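Local atomic coordinates of 2-methyl-3-hydroxypyridine-5-carboxylic acid oxygenase (Mesorhizobium loti, PDB entry 3ALJ), a protein that probably uses its bound flavin-adenine dinucleotide to add oxygen to 2-methyl-3-hydroxypyridine-5-carboxylic acid and open the pyridine ring. Residues P80-W85 against D197-M202; S90-T95 against K354-T359; R208-L213 against V246-F251. All blocks are in the same frame, centred on the assembly; numbering follows the deposited sequence. Where two conformers were deposited one is given.

Contact 1 (P80-W85 against D197-M202)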
# COMPACT_ATOMS: atom_id res chain seq x y z
N PRO A 80 5.01 -2.68 -20.11
CA PRO A 80 4.31 -3.45 -21.18
C PRO A 80 3.91 -4.80 -20.75
O PRO A 80 2.98 -5.34 -21.33
CB PRO A 80 5.38 -3.67 -22.25
CG PRO A 80 6.42 -2.62 -21.96
CD PRO A 80 6.37 -2.23 -20.44
N THR A 81 4.58 -5.45 -19.79
CA THR A 81 4.22 -6.73 -19.30
C THR A 81 4.76 -6.91 -17.86
O THR A 81 5.72 -6.22 -17.47
CB THR A 81 4.78 -7.89 -20.19
OG1 THR A 81 4.09 -9.11 -19.76
CG2 THR A 81 6.20 -8.03 -20.23
N TYR A 82 4.06 -7.79 -17.13
CA TYR A 82 4.58 -8.27 -15.81
C TYR A 82 5.19 -9.64 -16.09
O TYR A 82 4.52 -10.62 -16.35
CB TYR A 82 3.39 -8.33 -14.86
CG TYR A 82 3.75 -8.57 -13.44
CD1 TYR A 82 4.54 -9.71 -13.06
CD2 TYR A 82 3.31 -7.68 -12.44
CE1 TYR A 82 4.83 -9.91 -11.67
CE2 TYR A 82 3.58 -7.91 -11.09
CZ TYR A 82 4.33 -8.99 -10.74
OH TYR A 82 4.57 -9.29 -9.39
N GLU A 83 6.56 -9.61 -16.06
CA GLU A 83 7.36 -10.80 -16.41
C GLU A 83 7.89 -11.49 -15.11
O GLU A 83 8.21 -10.79 -14.16
CB GLU A 83 8.47 -10.40 -17.35
CG GLU A 83 9.33 -11.57 -17.79
CD GLU A 83 10.35 -11.19 -18.88
OE1 GLU A 83 10.63 -9.99 -19.07
OE2 GLU A 83 10.95 -12.14 -19.42
N THR A 84 7.97 -12.80 -15.10
CA THR A 84 8.59 -13.55 -14.02
C THR A 84 9.73 -14.34 -14.54
O THR A 84 9.58 -15.04 -15.62
CB THR A 84 7.52 -14.47 -13.42
OG1 THR A 84 6.47 -13.65 -12.93
CG2 THR A 84 8.05 -15.22 -12.16
N TRP A 85 10.87 -14.29 -13.83
CA TRP A 85 12.00 -15.24 -14.11
C TRP A 85 12.18 -16.20 -12.95
O TRP A 85 12.03 -15.82 -11.79
CB TRP A 85 13.32 -14.48 -14.29
CG TRP A 85 13.38 -13.58 -15.51
CD1 TRP A 85 12.45 -13.37 -16.47
CD2 TRP A 85 14.56 -12.74 -15.81
NE1 TRP A 85 12.96 -12.46 -17.39
CE2 TRP A 85 14.24 -12.06 -17.03
CE3 TRP A 85 15.80 -12.52 -15.16
CZ2 TRP A 85 15.13 -11.13 -17.62
CZ3 TRP A 85 16.72 -11.59 -15.78
CH2 TRP A 85 16.34 -10.90 -16.94
N ASP A 197 11.77 -2.02 -19.70
CA ASP A 197 10.56 -1.36 -19.22
C ASP A 197 9.60 -2.29 -18.50
O ASP A 197 8.61 -1.82 -17.94
CB ASP A 197 9.88 -0.62 -20.38
CG ASP A 197 10.72 0.52 -20.92
OD1 ASP A 197 11.54 1.10 -20.24
OD2 ASP A 197 10.41 0.82 -22.13
N ASN A 198 9.89 -3.59 -18.53
CA ASN A 198 8.95 -4.56 -17.92
C ASN A 198 9.11 -4.47 -16.37
O ASN A 198 10.16 -4.18 -15.84
CB ASN A 198 9.32 -6.03 -18.29
CG ASN A 198 9.09 -6.40 -19.76
OD1 ASN A 198 9.41 -7.58 -20.15
ND2 ASN A 198 8.62 -5.50 -20.53
N THR A 199 8.00 -4.93 -15.70
CA THR A 199 8.21 -5.55 -14.36
C THR A 199 8.85 -6.87 -14.64
O THR A 199 8.42 -7.65 -15.52
CB THR A 199 6.86 -5.80 -13.67
OG1 THR A 199 6.41 -4.54 -13.14
CG2 THR A 199 7.05 -6.83 -12.54
N ILE A 200 9.90 -7.18 -13.88
CA ILE A 200 10.53 -8.51 -13.93
C ILE A 200 10.72 -8.96 -12.49
O ILE A 200 11.52 -8.37 -11.70
CB ILE A 200 11.89 -8.50 -14.65
CG1 ILE A 200 11.79 -7.76 -16.00
CG2 ILE A 200 12.28 -9.99 -14.91
CD1 ILE A 200 13.19 -7.59 -16.66
N ASP A 201 10.04 -10.04 -12.11
CA ASP A 201 10.20 -10.65 -10.76
C ASP A 201 11.20 -11.76 -10.89
O ASP A 201 10.89 -12.81 -11.48
CB ASP A 201 8.82 -11.15 -10.27
CG ASP A 201 8.89 -11.52 -8.84
OD1 ASP A 201 9.96 -11.31 -8.19
OD2 ASP A 201 7.88 -12.01 -8.28
N MET A 202 12.42 -11.48 -10.44
CA MET A 202 13.57 -12.35 -10.71
C MET A 202 13.86 -13.23 -9.51
O MET A 202 14.49 -12.83 -8.51
CB MET A 202 14.82 -11.51 -11.00
CG MET A 202 14.59 -10.47 -12.10
SD MET A 202 15.94 -9.29 -12.08
CE MET A 202 15.75 -8.44 -13.69
O HOH W 1 5.39 -11.70 -9.00

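Contact 2 (S90-T95 against K354-T359)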
# COMPACT_ATOMS: atom_id res chain seq x y z
N SER A 90 12.81 -16.86 -18.30
CA SER A 90 11.49 -16.28 -18.30
C SER A 90 10.48 -17.36 -18.28
O SER A 90 10.43 -18.20 -19.23
CB SER A 90 11.42 -15.36 -19.51
OG SER A 90 10.12 -14.70 -19.47
N VAL A 91 9.64 -17.37 -17.25
CA VAL A 91 8.66 -18.42 -17.12
C VAL A 91 7.23 -17.89 -17.42
O VAL A 91 6.26 -18.68 -17.59
CB VAL A 91 8.70 -19.12 -15.75
CG1 VAL A 91 9.95 -19.93 -15.62
CG2 VAL A 91 8.49 -18.12 -14.58
N SER A 92 7.00 -16.58 -17.38
CA SER A 92 5.69 -16.10 -17.76
C SER A 92 5.80 -14.58 -18.10
O SER A 92 6.69 -13.87 -17.60
CB SER A 92 4.65 -16.26 -16.60
OG SER A 92 5.00 -15.58 -15.39
N LYS A 93 4.80 -14.13 -18.89
CA LYS A 93 4.56 -12.73 -19.17
C LYS A 93 3.09 -12.49 -19.15
O LYS A 93 2.31 -13.22 -19.83
CB LYS A 93 5.10 -12.40 -20.63
CG LYS A 93 6.68 -12.24 -20.58
CD LYS A 93 7.14 -11.88 -22.02
CE LYS A 93 8.62 -11.63 -21.97
NZ LYS A 93 9.13 -11.36 -23.39
N GLU A 94 2.71 -11.59 -18.23
CA GLU A 94 1.24 -11.47 -17.96
C GLU A 94 0.84 -10.02 -18.14
O GLU A 94 1.53 -9.07 -17.69
CB GLU A 94 0.95 -11.88 -16.47
CG GLU A 94 1.20 -13.35 -16.24
CD GLU A 94 1.16 -13.70 -14.75
OE1 GLU A 94 2.18 -13.63 -14.09
OE2 GLU A 94 0.07 -14.09 -14.29
N THR A 95 -0.33 -9.80 -18.78
CA THR A 95 -0.86 -8.44 -18.99
C THR A 95 -2.31 -8.34 -18.53
O THR A 95 -2.92 -7.27 -18.69
CB THR A 95 -0.70 -7.96 -20.44
OG1 THR A 95 -1.45 -8.85 -21.26
CG2 THR A 95 0.75 -7.88 -20.86
N LYS A 354 6.32 -19.32 -9.61
CA LYS A 354 5.91 -20.25 -10.66
C LYS A 354 5.59 -19.48 -11.95
O LYS A 354 5.56 -20.09 -13.05
CB LYS A 354 4.70 -21.08 -10.25
CG LYS A 354 5.05 -21.96 -9.05
CD LYS A 354 3.92 -22.90 -8.77
CE LYS A 354 2.74 -22.19 -8.13
NZ LYS A 354 1.63 -23.26 -7.97
N GLY A 355 5.28 -18.19 -11.82
CA GLY A 355 4.73 -17.39 -12.94
C GLY A 355 3.28 -17.85 -13.25
O GLY A 355 2.73 -18.86 -12.77
N ASN A 356 2.63 -17.00 -14.07
CA ASN A 356 1.21 -17.25 -14.42
C ASN A 356 0.26 -17.40 -13.26
O ASN A 356 -0.80 -18.08 -13.35
CB ASN A 356 1.08 -18.46 -15.41
CG ASN A 356 1.60 -18.17 -16.76
OD1 ASN A 356 1.33 -17.09 -17.31
ND2 ASN A 356 2.47 -19.10 -17.24
N MET A 357 0.61 -16.75 -12.16
CA MET A 357 -0.23 -16.82 -10.95
C MET A 357 -1.15 -15.66 -10.65
O MET A 357 -1.89 -15.67 -9.70
CB MET A 357 0.62 -17.20 -9.68
CG MET A 357 1.37 -18.52 -9.78
SD MET A 357 0.22 -19.89 -9.90
CE MET A 357 -0.34 -19.86 -8.23
N PHE A 358 -1.18 -14.70 -11.61
CA PHE A 358 -2.20 -13.67 -11.46
C PHE A 358 -3.46 -14.18 -12.16
O PHE A 358 -3.84 -13.75 -13.28
CB PHE A 358 -1.71 -12.34 -12.08
CG PHE A 358 -0.75 -11.63 -11.15
CD1 PHE A 358 -1.26 -10.96 -10.02
CD2 PHE A 358 0.64 -11.72 -11.38
CE1 PHE A 358 -0.35 -10.36 -9.09
CE2 PHE A 358 1.51 -11.07 -10.45
CZ PHE A 358 1.00 -10.47 -9.35
N THR A 359 -4.07 -15.18 -11.52
CA THR A 359 -5.27 -15.84 -12.03
C THR A 359 -6.46 -14.95 -11.74
O THR A 359 -6.37 -13.89 -11.05
CB THR A 359 -5.52 -17.12 -11.17
OG1 THR A 359 -5.62 -16.69 -9.77
CG2 THR A 359 -4.35 -18.14 -11.24
O HOH W 2 4.49 -20.23 -15.62
O HOH W 3 3.07 -16.30 -19.83
O HOH W 4 2.62 -14.81 -11.69
O HOH W 5 -2.21 -13.93 -15.48

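Contact 3 (R208-L213 against V246-F251)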
# COMPACT_ATOMS: atom_id res chain seq x y z
N ARG A 208 21.67 -19.65 -4.07
CA ARG A 208 21.09 -19.25 -2.78
C ARG A 208 19.77 -18.59 -3.04
O ARG A 208 19.36 -18.38 -4.18
CB ARG A 208 21.95 -18.19 -2.06
CG ARG A 208 23.44 -18.57 -1.99
CD ARG A 208 24.30 -17.43 -1.56
NE ARG A 208 24.26 -16.31 -2.50
CZ ARG A 208 25.19 -16.02 -3.38
NH1 ARG A 208 26.22 -16.90 -3.44
NH2 ARG A 208 25.11 -14.94 -4.16
N VAL A 209 19.02 -18.35 -1.94
CA VAL A 209 17.64 -17.84 -2.02
C VAL A 209 17.82 -16.34 -2.11
O VAL A 209 18.07 -15.64 -1.06
CB VAL A 209 16.84 -18.30 -0.80
CG1 VAL A 209 15.49 -17.79 -0.88
CG2 VAL A 209 16.80 -19.90 -0.81
N GLN A 210 17.59 -15.78 -3.28
CA GLN A 210 17.70 -14.35 -3.51
C GLN A 210 16.73 -14.02 -4.62
O GLN A 210 16.75 -14.69 -5.67
CB GLN A 210 19.10 -13.78 -3.90
CG GLN A 210 20.08 -13.84 -2.71
CD GLN A 210 21.46 -13.32 -3.11
OE1 GLN A 210 22.41 -14.00 -2.77
NE2 GLN A 210 21.63 -12.19 -3.69
N ARG A 211 16.01 -12.92 -4.47
CA ARG A 211 15.05 -12.46 -5.48
C ARG A 211 15.19 -10.99 -5.62
O ARG A 211 15.33 -10.26 -4.59
CB ARG A 211 13.66 -12.87 -4.94
CG ARG A 211 12.44 -12.26 -5.71
CD ARG A 211 11.21 -12.58 -4.87
NE ARG A 211 9.98 -12.07 -5.50
CZ ARG A 211 8.81 -11.98 -4.87
NH1 ARG A 211 7.71 -11.53 -5.53
NH2 ARG A 211 8.70 -12.32 -3.55
N ILE A 212 15.02 -10.48 -6.82
CA ILE A 212 14.83 -9.01 -7.03
C ILE A 212 13.51 -8.83 -7.80
O ILE A 212 13.32 -9.41 -8.89
CB ILE A 212 15.95 -8.36 -7.86
CG1 ILE A 212 17.21 -8.43 -6.99
CG2 ILE A 212 15.61 -6.91 -8.27
CD1 ILE A 212 18.50 -7.64 -7.59
N LEU A 213 12.60 -7.97 -7.28
CA LEU A 213 11.47 -7.48 -8.11
C LEU A 213 11.98 -6.16 -8.69
O LEU A 213 12.29 -5.18 -7.99
CB LEU A 213 10.25 -7.27 -7.20
CG LEU A 213 9.06 -6.72 -8.01
CD1 LEU A 213 8.58 -7.84 -8.97
CD2 LEU A 213 7.85 -6.36 -7.08
N VAL A 246 25.24 -8.55 -7.12
CA VAL A 246 25.75 -8.62 -8.50
C VAL A 246 26.03 -10.08 -8.92
O VAL A 246 25.76 -10.46 -10.13
CB VAL A 246 26.99 -7.71 -8.64
CG1 VAL A 246 27.70 -7.95 -10.06
CG2 VAL A 246 26.60 -6.25 -8.48
N GLU A 247 26.49 -10.94 -8.00
CA GLU A 247 26.77 -12.34 -8.38
C GLU A 247 25.52 -13.01 -8.96
O GLU A 247 25.64 -13.76 -9.94
CB GLU A 247 27.30 -13.14 -7.20
CG GLU A 247 27.46 -14.62 -7.57
CD GLU A 247 28.02 -15.48 -6.43
OE1 GLU A 247 27.64 -15.27 -5.22
OE2 GLU A 247 28.85 -16.37 -6.78
N MET A 248 24.34 -12.78 -8.34
CA MET A 248 23.16 -13.52 -8.80
C MET A 248 22.30 -12.69 -9.73
O MET A 248 21.51 -13.30 -10.39
CB MET A 248 22.37 -14.15 -7.59
CG MET A 248 22.97 -15.72 -7.07
SD MET A 248 22.07 -16.01 -5.66
CE MET A 248 20.62 -16.58 -6.58
N PHE A 249 22.59 -11.42 -9.92
CA PHE A 249 21.85 -10.57 -10.87
C PHE A 249 22.82 -9.70 -11.63
O PHE A 249 22.75 -8.45 -11.61
CB PHE A 249 20.83 -9.70 -10.12
CG PHE A 249 19.92 -10.53 -9.22
CD1 PHE A 249 20.32 -10.91 -7.92
CD2 PHE A 249 18.61 -10.98 -9.63
CE1 PHE A 249 19.54 -11.68 -7.10
CE2 PHE A 249 17.77 -11.76 -8.78
CZ PHE A 249 18.23 -12.14 -7.51
N PRO A 250 23.69 -10.39 -12.39
CA PRO A 250 24.78 -9.58 -12.97
C PRO A 250 24.33 -8.63 -14.02
O PRO A 250 24.91 -7.58 -14.22
CB PRO A 250 25.74 -10.69 -13.52
CG PRO A 250 24.81 -11.86 -13.82
CD PRO A 250 23.90 -11.87 -12.52
N PHE A 251 23.20 -8.91 -14.67
CA PHE A 251 22.60 -8.09 -15.68
C PHE A 251 22.03 -6.74 -15.11
O PHE A 251 21.66 -5.82 -15.89
CB PHE A 251 21.54 -8.88 -16.42
CG PHE A 251 20.75 -9.72 -15.50
CD1 PHE A 251 21.08 -11.08 -15.37
CD2 PHE A 251 19.73 -9.19 -14.70
CE1 PHE A 251 20.44 -11.89 -14.40
CE2 PHE A 251 19.09 -9.99 -13.75
CZ PHE A 251 19.42 -11.31 -13.57

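Contact 1 (P80-W85 against D197-M202)
Trp-85, with the most surface buried here, lies over Ile-200 and alongside Met-202 where strands 82-85 and 199-202 meet. Ile-200 CG2 comes up beneath one face of the indole, 3.6 Å from Trp-85 CE2, with its methyl set over the five-membered ring. Met-202 runs beside the tryptophan in the same sense, its CG 3.9 Å from Trp-85 CE3, and its sulfur makes an oblique Met-aromatic contact with the six-membered ring. The rotation of the indole is fixed by its own strand: Trp-85 NE1 donates to Glu-83 OE2 at 2.9 Å, a bond that lies in the ring plane but meets the carboxylate from above. Ser-90 also hydrogen-bonds to that oxygen.

On the other face of the sheet Thr-199 does the corresponding work. Its CG2, turned anti to the backbone N, sits over the centre of the Tyr-82 ring, 3.6 Å from the centroid in a CH-pi contact. The threonine OG1 is left to bond Tyr-54 OH. Beyond it, a water bridges Tyr-82 OH and Asp-201 OD2, 2.6 Å from each, while the aspartate carboxylate is also salt-bridged to Arg-211.

Glu-83 binds both neighbours across the gap, its N donating to Thr-199 O at 2.8 Å and its O accepting from Asp-201 N at 2.8 Å. This is regular parallel pairing, the one parallel junction in the otherwise antiparallel seven-stranded sheet of this FAD-dependent oxygenase.

Contact 2 (S90-T95 against K354-T359)
Glu-94 OE2 is gripped by the backbone N of Phe-358, which donates at 3.0 Å to its syn lone pair, and by a water that donates to it and also to Phe-358 O. The glutamate belongs to strand 89-94, an outermost strand of the seven-stranded sheet, which carries a classic beta bulge where Val-91 and Ser-92 both face Thr-84. Over the face of this strand that carries Ser-92 and Glu-94 runs the irregular segment 354-359, in nearly the same direction, with Phe-358 at the centre of an inverse gamma turn.

The other carboxylate oxygen is served by a second water, which donates to Glu-94 OE1 at 2.7 Å and accepts from Met-357 N. One side chain thus ties down two successive amides of the loop, one directly and one through water. The carboxylate stands at the edge of the Phe-358 ring, their planes 46° apart, and the ring itself packs edge-to-face on Tyr-82 and Phe-96. With an alanine in place of Glu-94, the Phe-358 amide would probably lose its acceptor and the turn would be freer to shift.

Nearer the bulge the fit is close. Ser-92 OG, placed between its backbone N and carbonyl carbon (chi1 58°), accepts a weak bond from Asn-356 N at 3.1 Å. The same hydroxyl lies 3.1 Å from Gly-355 CA, where a beta carbon would collide with it and with Val-91 CG2, and the positive phi of Gly-355 also favours glycine. A water beside them donates to both Val-91 O and Lys-354 O, at 3.1 and 2.8 Å.

Contact 3 (R208-L213 against V246-F251)
The backbones of 208-213 and 246-251 keep well apart, with Gln-210 CA 7.6 Å from Met-248 CA and Ile-212 CA 8.2 Å from Phe-249 CA, so that the contact is made mainly by side chains. Phe-249 packs against Gln-210 and Ile-212. Ile-212 slides past it in the opposite direction, laying CG1 over the centre of one ring face at 3.7 Å from the centroid, while CD1 reaches on to 3.6 Å from Phe-249 CG. The far edge of the ring meets the main chain, Phe-249 CZ lying 3.5 Å from Gln-210 O.

Toward the outside the contact becomes polar. In the conformer described, one of two modelled, Arg-208 bends at chi3 (-62°) and turns its guanidinium between two acceptors. NH1 and NH2 reach Glu-247 OE1 end-on, each at 2.8 Å and from the same face of the carboxylate, in a salt bridge whose planes are 37° apart. Side-on, NE and NH2 share Gln-210 OE1, with both bonds in the guanidinium plane. The amide of Gln-210 is held at its other end too, NE2 donating to Val-244 O, so its rotation is fixed from both sides. Met-248 packs against both partners, its SD 3.5 Å from Gln-210 OE1 and oblique to the guanidinium, and the turn at its own chi3 brings CE up to Arg-208 O.

Helix 242-248 and the loop that follows it thus pack on the sheet, a helix-on-sheet packing in this alpha/beta protein, on the face of the seven-stranded sheet that carries Ile-212 and Met-202.

How the contacts relate
From the N terminus, the chain lays down 80-85 and turns back into 90-95, its antiparallel neighbour, with Tyr-82 O bonded to Glu-94 N. Contact 1 closes a loop of 111 residues, which includes 90-95, when 197-202 returns. The next strand begins in 208-213, where Ile-212 O receives Met-202 N, and after strand 221-228, helix 242-248 brings 246-251 back to close contact 3. Contact 2 closes last, when the loop after helix 321-349 reaches 90-95. Contacts 1 and 2 cross; contact 3 follows contact 1 in series and nests within contact 2. All three meet one sheet: that loop lies over the edge strand on the face carrying Tyr-82, and helix 242-248 packs on the face carrying Met-202.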